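Local coordinates for cell division control protein 73 (Saccharomyces cerevisiae, PDB 4DM4) that serves in the PAF1 complex, which acts in transcription initiation and elongation by RNA polymerase II and in transcription-coupled histone modification, at residues 20-25 with 42-47. Numbering follows the deposited sequence.
Sequences NIKQFL and GLVNIE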
loop_
_atom_site.group_PDB
_atom_site.type_symbol
_atom_site.label_atom_id
_atom_site.label_comp_id
_atom_site.label_asym_id
_atom_site.label_seq_id
_atom_site.Cartn_x
_atom_site.Cartn_y
_atom_site.Cartn_z
ATOM N N ASN A 20 -6.345 1.181 9.651
ATOM C CA ASN A 20 -5.545 0.081 10.199
ATOM C C ASN A 20 -4.134 -0.048 9.626
ATOM O O ASN A 20 -3.386 -0.931 10.037
ATOM C CB ASN A 20 -6.305 -1.259 10.112
ATOM C CG ASN A 20 -6.467 -1.761 8.685
ATOM O OD1 ASN A 20 -6.082 -1.096 7.726
ATOM N ND2 ASN A 20 -7.048 -2.939 8.539
ATOM N N ILE A 21 -3.757 0.849 8.711
ATOM C CA ILE A 21 -2.475 0.737 8.001
ATOM C C ILE A 21 -1.237 0.855 8.891
ATOM O O ILE A 21 -0.254 0.118 8.718
ATOM C CB ILE A 21 -2.360 1.728 6.801
ATOM C CG1 ILE A 21 -1.118 1.415 5.956
ATOM C CG2 ILE A 21 -2.319 3.189 7.274
ATOM C CD1 ILE A 21 -1.259 0.177 5.092
ATOM N N LYS A 22 -1.283 1.784 9.840
ATOM C CA LYS A 22 -0.140 2.030 10.705
ATOM C C LYS A 22 0.071 0.850 11.656
ATOM O O LYS A 22 1.204 0.427 11.879
ATOM C CB LYS A 22 -0.340 3.329 11.470
ATOM C CG LYS A 22 0.877 3.857 12.195
ATOM C CD LYS A 22 0.604 5.304 12.626
ATOM C CE LYS A 22 1.438 5.714 13.825
ATOM N NZ LYS A 22 0.978 7.054 14.333
ATOM N N GLN A 23 -1.025 0.310 12.186
ATOM C CA GLN A 23 -0.961 -0.858 13.060
ATOM C C GLN A 23 -0.376 -2.046 12.294
ATOM O O GLN A 23 0.408 -2.820 12.839
ATOM C CB GLN A 23 -2.349 -1.234 13.588
ATOM C CG GLN A 23 -3.030 -0.178 14.451
ATOM C CD GLN A 23 -4.077 0.623 13.689
ATOM O OE1 GLN A 23 -3.796 1.193 12.624
ATOM N NE2 GLN A 23 -5.291 0.678 14.240
ATOM N N PHE A 24 -0.769 -2.182 11.030
ATOM C CA PHE A 24 -0.304 -3.284 10.216
ATOM C C PHE A 24 1.173 -3.114 9.847
ATOM O O PHE A 24 1.990 -3.981 10.148
ATOM C CB PHE A 24 -1.181 -3.447 8.973
ATOM C CG PHE A 24 -0.753 -4.577 8.074
ATOM C CD1 PHE A 24 -0.881 -5.909 8.485
ATOM C CD2 PHE A 24 -0.209 -4.310 6.820
ATOM C CE1 PHE A 24 -0.472 -6.961 7.650
ATOM C CE2 PHE A 24 0.199 -5.355 5.976
ATOM C CZ PHE A 24 0.069 -6.679 6.397
ATOM N N LEU A 25 1.513 -1.985 9.226
ATOM C CA LEU A 25 2.882 -1.763 8.742
ATOM C C LEU A 25 3.927 -1.557 9.832
ATOM O O LEU A 25 5.072 -1.972 9.671
ATOM C CB LEU A 25 2.927 -0.602 7.730
ATOM C CG LEU A 25 2.266 -0.925 6.385
ATOM C CD1 LEU A 25 2.450 0.230 5.383
ATOM C CD2 LEU A 25 2.802 -2.244 5.836
ATOM N N GLY A 42 -8.347 10.723 5.351
ATOM C CA GLY A 42 -7.691 9.765 4.471
ATOM C C GLY A 42 -6.191 9.973 4.294
ATOM O O GLY A 42 -5.652 9.735 3.216
ATOM N N LEU A 43 -5.534 10.428 5.358
ATOM C CA LEU A 43 -4.095 10.679 5.348
ATOM C C LEU A 43 -3.464 10.269 6.669
ATOM O O LEU A 43 -3.971 10.607 7.732
ATOM C CB LEU A 43 -3.814 12.163 5.077
ATOM C CG LEU A 43 -2.391 12.709 5.283
ATOM C CD1 LEU A 43 -1.398 12.044 4.337
ATOM C CD2 LEU A 43 -2.369 14.242 5.105
ATOM N N VAL A 44 -2.366 9.522 6.588
ATOM C CA VAL A 44 -1.533 9.248 7.758
ATOM C C VAL A 44 -0.062 9.274 7.322
ATOM O O VAL A 44 0.259 8.880 6.202
ATOM C CB VAL A 44 -1.947 7.913 8.483
ATOM C CG1 VAL A 44 -1.781 6.682 7.578
ATOM C CG2 VAL A 44 -1.193 7.726 9.796
ATOM N N ASN A 45 0.813 9.792 8.178
ATOM C CA ASN A 45 2.251 9.725 7.930
ATOM C C ASN A 45 2.847 8.635 8.784
ATOM O O ASN A 45 2.464 8.484 9.945
ATOM C CB ASN A 45 2.954 11.038 8.287
ATOM C CG ASN A 45 2.427 12.216 7.506
ATOM O OD1 ASN A 45 1.889 13.155 8.080
ATOM N ND2 ASN A 45 2.568 12.166 6.186
ATOM N N ILE A 46 3.783 7.881 8.216
ATOM C CA ILE A 46 4.573 6.945 9.005
ATOM C C ILE A 46 6.053 7.061 8.655
ATOM O O ILE A 46 6.423 7.550 7.584
ATOM C CB ILE A 46 4.095 5.470 8.850
ATOM C CG1 ILE A 46 4.265 4.986 7.408
ATOM C CG2 ILE A 46 2.638 5.304 9.334
ATOM C CD1 ILE A 46 4.285 3.458 7.265
ATOM N N GLU A 47 6.894 6.608 9.575
ATOM C CA GLU A 47 8.328 6.624 9.379
ATOM C C GLU A 47 8.856 5.191 9.509
ATOM O O GLU A 47 8.396 4.430 10.371
ATOM C CB GLU A 47 8.965 7.576 10.398
ATOM C CG GLU A 47 10.449 7.800 10.244
ATOM C CD GLU A 47 10.968 8.873 11.182
ATOM O OE1 GLU A 47 10.620 10.061 10.979
ATOM O OE2 GLU A 47 11.730 8.531 12.115
HETATM O O HOH W 1 3.091 8.181 12.448
#
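Ile-21 and Val-44 meet methyl to methyl, with Ile-21 CG2 3.5 Å from Val-44 CG1. Leu-25, one turn further along the helix, makes a looser contact. Its CD1 lies 4.2 Å from Ile-46 CD1, and the two side chains cross at about a right angle. Ile-46 CG1 sits between its backbone N and carbonyl carbon (chi1 63°), while CG2 lies anti to the carbonyl carbon, beside the backbone N. The two branches thus serve different partners: CD1 meets Leu-25 and CG2 meets Lys-22.

Lys-22 adds the aliphatic part of its chain. Its CG is 3.7 Å from Ile-46 CG2, and the two side chains run past each other in opposite directions. Further out, CD also approaches CG2 of Val-44. The extended chain carries the amine beyond these methyls to a water. Lys-22 NZ donates to this water at 3.0 Å, and the water donates to Asn-45 O at 2.6 Å.

The axes of helix 21-25 and strand 43-47 come within 9.8 Å at their closest and run 22° from parallel. The contact sets helix 21-27 against strand 43-48, an outermost strand of the mixed sheet in this GTPase-like C-terminal domain. Strand 57-62 pairs with that strand, and helix 138-155 adds Phe-145 against Leu-25 and Trp-146 against Ile-46. The direct contact is made by carbon atoms alone, with a water-mediated polar link at exposed Lys-22.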